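PDB 2GLF: probable M18-family aminopeptidase 1, which probably acts as a zinc-dependent metallo-aminopeptidase of the M18 family, removing residues from the amino ends of peptides. Local coordinates for residues Ala30-Glu33 / Arg34-Val37; Pro233-Gly237 / Met238-Leu242; Arg375-Lys378 / Val379-Gln383. All blocks are in the same frame, centred on the assembly; numbering follows the deposited sequence.

Contact 1 (Ala30-Glu33 / Arg34-Val37); sequences AKTE and RMTV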
ATOM      1  N   ALA A  30      40.187 -31.614   3.105  1.00 29.55           N
ATOM      2  CA  ALA A  30      38.958 -31.913   2.377  1.00 28.79           C
ATOM      3  C   ALA A  30      38.008 -30.719   2.190  1.00 28.68           C
ATOM      4  O   ALA A  30      36.982 -30.620   2.869  1.00 29.90           O
ATOM      5  CB  ALA A  30      38.225 -33.060   3.077  1.00 19.54           C
ATOM      6  N   LYS A  31      38.336 -29.823   1.262  1.00 18.12           N
ATOM      7  CA  LYS A  31      37.492 -28.656   1.006  1.00 17.57           C
ATOM      8  C   LYS A  31      36.499 -28.924  -0.114  1.00 16.56           C
ATOM      9  O   LYS A  31      35.412 -28.341  -0.153  1.00 15.00           O
ATOM     10  CB  LYS A  31      38.332 -27.437   0.622  1.00 35.70           C
ATOM     11  CG  LYS A  31      39.154 -26.825   1.741  1.00 38.58           C
ATOM     12  CD  LYS A  31      40.468 -27.547   1.923  1.00 44.30           C
ATOM     13  CE  LYS A  31      41.509 -26.622   2.535  1.00 46.19           C
ATOM     14  NZ  LYS A  31      41.793 -25.447   1.658  1.00 48.31           N
ATOM     15  N   THR A  32      36.878 -29.806  -1.031  1.00 18.84           N
ATOM     16  CA  THR A  32      36.018 -30.140  -2.157  1.00 18.40           C
ATOM     17  C   THR A  32      35.772 -31.637  -2.151  1.00 18.36           C
ATOM     18  O   THR A  32      36.499 -32.375  -1.487  1.00 18.36           O
ATOM     19  CB  THR A  32      36.681 -29.729  -3.472  1.00 24.88           C
ATOM     20  OG1 THR A  32      37.827 -30.553  -3.710  1.00 26.47           O
ATOM     21  CG2 THR A  32      37.132 -28.278  -3.392  1.00 23.08           C
ATOM     22  N   GLU A  33      34.755 -32.091  -2.885  1.00 22.10           N
ATOM     23  CA  GLU A  33      34.436 -33.514  -2.912  1.00 23.17           C
ATOM     24  C   GLU A  33      35.533 -34.343  -3.571  1.00 22.90           C
ATOM     25  O   GLU A  33      35.773 -35.480  -3.180  1.00 22.20           O
ATOM     26  CB  GLU A  33      33.083 -33.767  -3.602  1.00 33.63           C
ATOM     27  CG  GLU A  33      33.077 -33.607  -5.107  1.00 36.81           C
ATOM     28  CD  GLU A  33      33.186 -32.163  -5.544  1.00 43.18           C
ATOM     29  OE1 GLU A  33      33.302 -31.917  -6.767  1.00 45.62           O
ATOM     30  OE2 GLU A  33      33.150 -31.270  -4.669  1.00 46.02           O
ATOM     31  N   ARG A  34      36.209 -33.774  -4.563  1.00 29.45           N
ATOM     32  CA  ARG A  34      37.284 -34.500  -5.228  1.00 29.94           C
ATOM     33  C   ARG A  34      38.444 -34.656  -4.251  1.00 30.59           C
ATOM     34  O   ARG A  34      39.168 -35.651  -4.284  1.00 30.95           O
ATOM     35  CB  ARG A  34      37.752 -33.752  -6.479  1.00 19.81           C
ATOM     36  CG  ARG A  34      36.625 -33.412  -7.435  1.00 18.97           C
ATOM     37  CD  ARG A  34      37.107 -32.547  -8.589  1.00 19.22           C
ATOM     38  NE  ARG A  34      37.664 -33.359  -9.658  1.00 23.65           N
ATOM     39  CZ  ARG A  34      37.033 -33.627 -10.793  1.00 24.40           C
ATOM     40  NH1 ARG A  34      35.821 -33.137 -11.011  1.00 29.09           N
ATOM     41  NH2 ARG A  34      37.610 -34.399 -11.701  1.00 23.12           N
HETATM   42  N   MSE A  35      38.608 -33.674  -3.372  1.00 25.00           N
HETATM   43  CA  MSE A  35      39.678 -33.702  -2.387  1.00 26.54           C
HETATM   44  C   MSE A  35      39.371 -34.665  -1.252  1.00 24.84           C
HETATM   45  O   MSE A  35      40.255 -35.383  -0.779  1.00 24.74           O
HETATM   46  CB  MSE A  35      39.911 -32.301  -1.816  1.00 59.20           C
HETATM   47  CG  MSE A  35      41.129 -31.591  -2.375  1.00 61.02           C
HETATM   48 SE   MSE A  35      41.156 -29.697  -1.955  1.00 64.25          SE
HETATM   49  CE  MSE A  35      40.365 -29.093  -3.599  1.00 61.61           C
ATOM     50  N   THR A  36      38.120 -34.678  -0.805  1.00 26.38           N
ATOM     51  CA  THR A  36      37.738 -35.564   0.289  1.00 24.99           C
ATOM     52  C   THR A  36      37.911 -37.003  -0.161  1.00 23.57           C
ATOM     53  O   THR A  36      38.450 -37.821   0.576  1.00 22.17           O
ATOM     54  CB  THR A  36      36.282 -35.337   0.723  1.00 17.93           C
ATOM     55  OG1 THR A  36      36.038 -33.929   0.837  1.00 18.05           O
ATOM     56  CG2 THR A  36      36.026 -35.993   2.080  1.00 17.75           C
ATOM     57  N   VAL A  37      37.466 -37.312  -1.375  1.00 19.22           N
ATOM     58  CA  VAL A  37      37.615 -38.667  -1.884  1.00 19.47           C
ATOM     59  C   VAL A  37      39.088 -39.063  -1.840  1.00 19.85           C
ATOM     60  O   VAL A  37      39.438 -40.107  -1.291  1.00 19.37           O
ATOM     61  CB  VAL A  37      37.080 -38.801  -3.333  1.00 15.19           C
ATOM     62  CG1 VAL A  37      37.614 -40.084  -3.982  1.00 15.11           C
ATOM     63  CG2 VAL A  37      35.552 -38.836  -3.313  1.00 15.71           C
TER
HETATM   64  O   HOH W   1      33.994 -30.750  -9.452  1.00 23.99           O
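The carbonyl oxygen of Thr-32 is gripped twice by Thr-36, by main chain and side chain together. The amide bond measures 2.9 Å from Thr-36 N to Thr-32 O and lies in the carbonyl plane. The hydroxyl comes in from above that plane, 2.8 Å from Thr-36 OG1 to Thr-32 O. What lets one residue use both donors is a chi1 of -45°, which sets OG1 beside its own backbone N. The methyl of Ala-30 packs against the same side chain, with Ala-30 CB 3.8 Å from Thr-36 CG2.

Thr-32 answers with its own hydroxyl. Its OG1, placed between backbone N and carbonyl carbon (chi1 68°), accepts from Met-35 N at 3.2 Å; a weak bond also runs from that amide to Thr-32 O. The selenomethionine side chain of Met-35 bends at chi3 and lies across that of Thr-32. One residue on, the helical bond from Val-37 N to Glu-33 O is 3.1 Å long.

Glu-33 and Arg-34 run side by side, their carboxylate and guanidinium planes 71° apart. A water sits 3.0 Å from Glu-33 OE1 and in plane at the guanidinium edge, where it accepts a weak bond from Arg-34 NH1. The stronger partners of that arginine are Glu-224 of its own chain, through NH1, and Glu-371 of a second subunit, through NH2. Strand 132-139 touches Thr-32, Arg-34 and Met-35. This is a threonine N-cap, in which a side-chain hydroxyl takes up a first-turn amide at the start of helix 33-45.

Contact 2 (Pro233-Gly237 / Met238-Leu242); sequences PREVG and MDRSL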
ATOM      1  N   PRO A 233      40.371 -25.046   9.787  1.00 17.43           N
ATOM      2  CA  PRO A 233      39.707 -25.517  11.007  1.00 17.00           C
ATOM      3  C   PRO A 233      40.412 -24.992  12.260  1.00 16.96           C
ATOM      4  O   PRO A 233      41.641 -24.987  12.323  1.00 15.98           O
ATOM      5  CB  PRO A 233      39.791 -27.037  10.876  1.00  7.97           C
ATOM      6  CG  PRO A 233      39.790 -27.250   9.382  1.00  7.97           C
ATOM      7  CD  PRO A 233      40.730 -26.173   8.908  1.00  7.97           C
ATOM      8  N   ARG A 234      39.632 -24.549  13.244  1.00 15.41           N
ATOM      9  CA  ARG A 234      40.180 -24.018  14.490  1.00 15.97           C
ATOM     10  C   ARG A 234      39.306 -24.300  15.700  1.00 16.91           C
ATOM     11  O   ARG A 234      38.088 -24.442  15.579  1.00 18.03           O
ATOM     12  CB  ARG A 234      40.369 -22.503  14.387  1.00 23.54           C
ATOM     13  CG  ARG A 234      41.396 -22.080  13.372  1.00 23.13           C
ATOM     14  CD  ARG A 234      42.773 -22.529  13.803  1.00 26.20           C
ATOM     15  NE  ARG A 234      43.261 -21.741  14.929  1.00 21.72           N
ATOM     16  CZ  ARG A 234      43.512 -20.439  14.860  1.00 18.11           C
ATOM     17  NH1 ARG A 234      43.313 -19.795  13.720  1.00 15.48           N
ATOM     18  NH2 ARG A 234      43.965 -19.783  15.921  1.00 17.10           N
ATOM     19  N   GLU A 235      39.938 -24.384  16.870  1.00 29.02           N
ATOM     20  CA  GLU A 235      39.214 -24.596  18.116  1.00 28.97           C
ATOM     21  C   GLU A 235      38.421 -23.317  18.294  1.00 27.85           C
ATOM     22  O   GLU A 235      38.847 -22.258  17.832  1.00 28.31           O
ATOM     23  CB  GLU A 235      40.166 -24.706  19.304  1.00 33.41           C
ATOM     24  CG  GLU A 235      41.048 -25.922  19.363  1.00 35.09           C
ATOM     25  CD  GLU A 235      41.874 -25.932  20.638  1.00 36.86           C
ATOM     26  OE1 GLU A 235      42.723 -25.033  20.806  1.00 40.34           O
ATOM     27  OE2 GLU A 235      41.667 -26.828  21.482  1.00 41.27           O
ATOM     28  N   VAL A 236      37.284 -23.394  18.972  1.00 15.46           N
ATOM     29  CA  VAL A 236      36.484 -22.197  19.178  1.00 14.33           C
ATOM     30  C   VAL A 236      36.021 -22.073  20.624  1.00 14.21           C
ATOM     31  O   VAL A 236      35.707 -23.071  21.272  1.00 14.17           O
ATOM     32  CB  VAL A 236      35.250 -22.181  18.235  1.00 11.15           C
ATOM     33  CG1 VAL A 236      34.508 -20.870  18.373  1.00 10.47           C
ATOM     34  CG2 VAL A 236      35.690 -22.375  16.795  1.00 10.48           C
ATOM     35  N   GLY A 237      36.011 -20.840  21.129  1.00 18.61           N
ATOM     36  CA  GLY A 237      35.561 -20.586  22.488  1.00 18.61           C
ATOM     37  C   GLY A 237      36.616 -20.553  23.579  1.00 18.88           C
ATOM     38  O   GLY A 237      37.686 -21.139  23.441  1.00 18.61           O
HETATM   39  N   MSE A 238      36.302 -19.861  24.672  1.00 14.86           N
HETATM   40  CA  MSE A 238      37.207 -19.754  25.806  1.00 14.86           C
HETATM   41  C   MSE A 238      37.591 -21.129  26.331  1.00 14.86           C
HETATM   42  O   MSE A 238      38.731 -21.342  26.735  1.00 14.86           O
HETATM   43  CB  MSE A 238      36.569 -18.939  26.935  1.00 49.34           C
HETATM   44  CG  MSE A 238      36.691 -17.428  26.777  1.00 53.35           C
HETATM   45 SE   MSE A 238      38.541 -16.796  26.680  1.00 61.57          SE
HETATM   46  CE  MSE A 238      39.186 -17.489  28.367  1.00 58.19           C
ATOM     47  N   ASP A 239      36.648 -22.066  26.345  1.00 16.15           N
ATOM     48  CA  ASP A 239      36.983 -23.403  26.819  1.00 15.66           C
ATOM     49  C   ASP A 239      37.376 -24.306  25.657  1.00 15.53           C
ATOM     50  O   ASP A 239      37.398 -25.523  25.791  1.00 15.53           O
ATOM     51  CB  ASP A 239      35.824 -24.037  27.603  1.00 12.60           C
ATOM     52  CG  ASP A 239      34.503 -23.974  26.862  1.00 12.60           C
ATOM     53  OD1 ASP A 239      34.502 -24.108  25.620  1.00 12.60           O
ATOM     54  OD2 ASP A 239      33.460 -23.802  27.538  1.00 15.05           O
ATOM     55  N   ARG A 240      37.683 -23.695  24.517  1.00 15.31           N
ATOM     56  CA  ARG A 240      38.092 -24.430  23.326  1.00 14.57           C
ATOM     57  C   ARG A 240      37.265 -25.699  23.159  1.00 14.05           C
ATOM     58  O   ARG A 240      37.801 -26.751  22.820  1.00 14.73           O
ATOM     59  CB  ARG A 240      39.567 -24.818  23.442  1.00 17.34           C
ATOM     60  CG  ARG A 240      40.419 -23.836  24.216  1.00 18.05           C
ATOM     61  CD  ARG A 240      41.701 -24.512  24.669  1.00 19.66           C
ATOM     62  NE  ARG A 240      42.843 -24.185  23.827  1.00 22.66           N
ATOM     63  CZ  ARG A 240      43.618 -23.119  24.006  1.00 24.48           C
ATOM     64  NH1 ARG A 240      43.377 -22.273  25.003  1.00 23.15           N
ATOM     65  NH2 ARG A 240      44.633 -22.898  23.184  1.00 22.21           N
ATOM     66  N   SER A 241      35.961 -25.600  23.391  1.00 19.18           N
ATOM     67  CA  SER A 241      35.088 -26.763  23.294  1.00 18.50           C
ATOM     68  C   SER A 241      34.450 -26.968  21.931  1.00 18.11           C
ATOM     69  O   SER A 241      33.890 -28.032  21.660  1.00 18.44           O
ATOM     70  CB  SER A 241      33.972 -26.657  24.325  1.00 15.94           C
ATOM     71  OG  SER A 241      33.069 -25.630  23.958  1.00 15.94           O
ATOM     72  N   LEU A 242      34.522 -25.960  21.075  1.00 14.05           N
ATOM     73  CA  LEU A 242      33.903 -26.065  19.765  1.00 13.54           C
ATOM     74  C   LEU A 242      34.902 -26.127  18.622  1.00 13.12           C
ATOM     75  O   LEU A 242      36.059 -25.745  18.780  1.00 14.09           O
ATOM     76  CB  LEU A 242      32.962 -24.880  19.564  1.00 14.52           C
ATOM     77  CG  LEU A 242      31.922 -24.736  20.675  1.00 15.61           C
ATOM     78  CD1 LEU A 242      31.121 -23.460  20.483  1.00 14.77           C
ATOM     79  CD2 LEU A 242      31.013 -25.952  20.673  1.00 12.40           C
TER
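A chi1 of -68° keeps Glu-235 CG beside its backbone N, and the chain, extended beyond CG, carries the carboxylate to Arg-240, whose own chain bends at chi3 (101°) to present NE. The resulting salt bridge spans 3.1 Å from Arg-240 NE to Glu-235 OE1. The donor reaches the syn side of this oxygen, tilted out of the carboxylate plane; the two flat groups stand 63° apart. The other oxygen, Glu-235 OE2, lies 3.5 Å from Arg-240 CB and has Lys-433 as its ionic partner.

The backbone forms a tight hairpin. Val-236 and Leu-242 make an antiparallel hydrogen-bonded pair, 2.7 Å from Val-236 N to Leu-242 O and 3.1 Å from Leu-242 N to Val-236 O, with Val-236 CB 3.8 Å from Leu-242 CB. Two residues, Ser-241 and Leu-242, stand opposite the single Val-236, which makes a classic beta bulge. A type I turn from Gly-237 to Arg-240 is closed by a 2.8 Å bond from Arg-240 N to Gly-237 O, and the backbone angles of Gly-237 would jam a CB against the preceding carbonyl. The hairpin end docks on a third subunit: Ser-241 OG, just past the turn, hydrogen-bonds to its Gly-189 O and Thr-190 OG1.

Replacing Arg-240 by an alanine would probably leave Glu-235 OE1 without its cationic mate and the carboxylate freer to turn. With OE1 paired to Arg-240 and OE2 to Lys-433, two cationic partners would probably favour the ionised carboxylate.

Contact 3 (Arg375-Lys378 / Val379-Gln383); sequences RVRK and VLNEQ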
ATOM      1  N   ARG A 375      14.941 -50.338  17.709  1.00 17.64           N
ATOM      2  CA  ARG A 375      16.180 -51.083  17.559  1.00 18.85           C
ATOM      3  C   ARG A 375      17.410 -50.200  17.755  1.00 18.58           C
ATOM      4  O   ARG A 375      18.390 -50.614  18.371  1.00 18.81           O
ATOM      5  CB  ARG A 375      16.221 -51.745  16.183  1.00 34.34           C
ATOM      6  CG  ARG A 375      15.176 -52.838  16.000  1.00 38.33           C
ATOM      7  CD  ARG A 375      15.190 -53.367  14.582  1.00 44.67           C
ATOM      8  NE  ARG A 375      16.515 -53.853  14.208  1.00 52.50           N
ATOM      9  CZ  ARG A 375      16.892 -54.111  12.960  1.00 55.63           C
ATOM     10  NH1 ARG A 375      16.038 -53.927  11.958  1.00 56.20           N
ATOM     11  NH2 ARG A 375      18.123 -54.555  12.713  1.00 55.90           N
ATOM     12  N   VAL A 376      17.360 -48.981  17.232  1.00 19.81           N
ATOM     13  CA  VAL A 376      18.480 -48.058  17.363  1.00 18.38           C
ATOM     14  C   VAL A 376      18.602 -47.557  18.799  1.00 19.45           C
ATOM     15  O   VAL A 376      19.701 -47.402  19.323  1.00 19.58           O
ATOM     16  CB  VAL A 376      18.308 -46.847  16.422  1.00  4.80           C
ATOM     17  CG1 VAL A 376      19.432 -45.836  16.645  1.00  4.80           C
ATOM     18  CG2 VAL A 376      18.290 -47.320  14.982  1.00  4.80           C
ATOM     19  N   ARG A 377      17.463 -47.315  19.437  1.00 27.25           N
ATOM     20  CA  ARG A 377      17.458 -46.817  20.803  1.00 28.14           C
ATOM     21  C   ARG A 377      18.059 -47.837  21.756  1.00 28.69           C
ATOM     22  O   ARG A 377      18.705 -47.473  22.737  1.00 29.15           O
ATOM     23  CB  ARG A 377      16.027 -46.479  21.237  1.00 20.93           C
ATOM     24  CG  ARG A 377      15.928 -45.232  22.096  1.00 20.64           C
ATOM     25  CD  ARG A 377      15.509 -45.525  23.524  1.00 19.13           C
ATOM     26  NE  ARG A 377      14.170 -46.089  23.579  1.00 18.03           N
ATOM     27  CZ  ARG A 377      13.423 -46.135  24.679  1.00 19.27           C
ATOM     28  NH1 ARG A 377      13.881 -45.640  25.826  1.00 18.44           N
ATOM     29  NH2 ARG A 377      12.218 -46.694  24.635  1.00 19.89           N
ATOM     30  N   LYS A 378      17.849 -49.118  21.456  1.00 32.65           N
ATOM     31  CA  LYS A 378      18.358 -50.207  22.290  1.00 32.45           C
ATOM     32  C   LYS A 378      19.882 -50.262  22.240  1.00 31.34           C
ATOM     33  O   LYS A 378      20.545 -50.218  23.280  1.00 31.03           O
ATOM     34  CB  LYS A 378      17.772 -51.543  21.826  1.00 28.39           C
ATOM     35  CG  LYS A 378      17.900 -52.672  22.833  1.00 29.60           C
ATOM     36  CD  LYS A 378      17.133 -53.903  22.364  1.00 32.33           C
ATOM     37  CE  LYS A 378      17.084 -54.995  23.429  1.00 36.93           C
ATOM     38  NZ  LYS A 378      18.424 -55.590  23.708  1.00 39.32           N
ATOM     39  N   VAL A 379      20.432 -50.353  21.032  1.00 25.48           N
ATOM     40  CA  VAL A 379      21.879 -50.400  20.863  1.00 25.50           C
ATOM     41  C   VAL A 379      22.550 -49.229  21.587  1.00 26.43           C
ATOM     42  O   VAL A 379      23.456 -49.425  22.405  1.00 26.54           O
ATOM     43  CB  VAL A 379      22.280 -50.342  19.369  1.00 12.80           C
ATOM     44  CG1 VAL A 379      23.792 -50.225  19.248  1.00 12.80           C
ATOM     45  CG2 VAL A 379      21.792 -51.584  18.637  1.00 12.80           C
ATOM     46  N   LEU A 380      22.093 -48.013  21.288  1.00 11.16           N
ATOM     47  CA  LEU A 380      22.655 -46.815  21.894  1.00 10.52           C
ATOM     48  C   LEU A 380      22.704 -46.902  23.405  1.00 10.81           C
ATOM     49  O   LEU A 380      23.781 -46.914  23.995  1.00 10.84           O
ATOM     50  CB  LEU A 380      21.856 -45.576  21.483  1.00  7.37           C
ATOM     51  CG  LEU A 380      21.939 -45.153  20.016  1.00  7.25           C
ATOM     52  CD1 LEU A 380      21.109 -43.892  19.822  1.00  7.25           C
ATOM     53  CD2 LEU A 380      23.390 -44.917  19.602  1.00  7.25           C
ATOM     54  N   ASN A 381      21.538 -46.963  24.033  1.00 29.28           N
ATOM     55  CA  ASN A 381      21.478 -47.035  25.484  1.00 29.67           C
ATOM     56  C   ASN A 381      22.299 -48.188  26.060  1.00 30.21           C
ATOM     57  O   ASN A 381      22.950 -48.031  27.099  1.00 30.07           O
ATOM     58  CB  ASN A 381      20.026 -47.138  25.950  1.00 22.64           C
ATOM     59  CG  ASN A 381      19.249 -45.874  25.685  1.00 22.57           C
ATOM     60  OD1 ASN A 381      19.741 -44.771  25.916  1.00 21.51           O
ATOM     61  ND2 ASN A 381      18.022 -46.025  25.208  1.00 24.19           N
ATOM     62  N   GLU A 382      22.278 -49.336  25.389  1.00 19.88           N
ATOM     63  CA  GLU A 382      23.036 -50.489  25.860  1.00 21.27           C
ATOM     64  C   GLU A 382      24.553 -50.269  25.814  1.00 21.20           C
ATOM     65  O   GLU A 382      25.275 -50.718  26.712  1.00 20.77           O
ATOM     66  CB  GLU A 382      22.635 -51.731  25.068  1.00 26.64           C
ATOM     67  CG  GLU A 382      21.577 -52.552  25.791  1.00 29.49           C
ATOM     68  CD  GLU A 382      20.842 -53.526  24.890  1.00 35.83           C
ATOM     69  OE1 GLU A 382      21.385 -53.894  23.826  1.00 37.58           O
ATOM     70  OE2 GLU A 382      19.720 -53.933  25.259  1.00 39.09           O
ATOM     71  N   GLN A 383      25.036 -49.573  24.787  1.00 13.87           N
ATOM     72  CA  GLN A 383      26.462 -49.290  24.676  1.00 13.78           C
ATOM     73  C   GLN A 383      26.809 -48.005  25.437  1.00 14.11           C
ATOM     74  O   GLN A 383      27.957 -47.536  25.409  1.00 14.25           O
ATOM     75  CB  GLN A 383      26.872 -49.135  23.210  1.00 26.02           C
ATOM     76  CG  GLN A 383      26.656 -50.365  22.357  1.00 29.46           C
ATOM     77  CD  GLN A 383      27.202 -51.623  23.000  1.00 32.20           C
ATOM     78  OE1 GLN A 383      26.614 -52.157  23.939  1.00 32.03           O
ATOM     79  NE2 GLN A 383      28.334 -52.099  22.501  1.00 34.18           N
TER
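Helix 370-382, which links strands 351-354 and 387-389 in a beta-alpha-beta unit, illustrates how one helix can bear different chemistry on its different sides; Lys-378 and Glu-382, four residues apart, form its ionic side. Their salt bridge measures 2.6 Å from Lys-378 NZ to Glu-382 OE2. The ammonium uses the syn lone pair of OE2, on the side of the other carboxylate oxygen. With CG anti to the backbone N (chi1 -163°), the lysine chain runs out extended and turns at chi4, so that its end swings to the glutamate. The carboxylate carbon, Glu-382 CD, also lies 3.7 Å from Lys-378 CG, and the two side chains cross at a slant.

The backbone bonds follow the i to i+4 pattern: Leu-380 N to Val-376 O and Asn-381 N to Arg-377 O are both 3.2 Å, and Glu-382 N to Lys-378 O is 2.9 Å. The bond from Val-379 N to Arg-375 O is weak.

Two polar side chains, Arg-377 and Asn-381, reach a neighbouring subunit. The amide of Asn-381 crosses the chain of Arg-377, its plane nearly perpendicular to the guanidinium at 85°, and ND2 lies beside CD of Arg-377. Both look to a fourth subunit: Arg-377 forms salt bridges with its Asp-219 and Glu-218, and Asn-381 ND2 bonds that same Glu-218. Within the chain, Asn-381 OD1 accepts from Trp-387 NE1, tying the helix to the next strand.

Apolar contacts occupy the buried face. Val-379 packs on Leu-446 of helix 433-449, and Leu-380 on Trp-387. Val-376 and Leu-380 point the same way, side by side, with Val-376 CG1 4.1 Å from Leu-380 CD1.

In the fold
Contact 1 is the most deeply buried of the three, its centre about 9 Å from the centre of the chain, whereas contacts 2 and 3 are only partly buried, their centres about 21 and 26 Å from it. No two share a helix or strand, and none touches another; contacts 1 and 2 come nearest, about 6 Å between closest atoms. Their chemistry follows their place. Hydroxyls and backbone groups dominate the helix start at 30-37, while a salt bridge spans the hairpin at 233-242 and another the helix at 375-383. All three also meet neighbouring subunits, each a different one, which illustrates how local structure can serve a twelve-chain assembly.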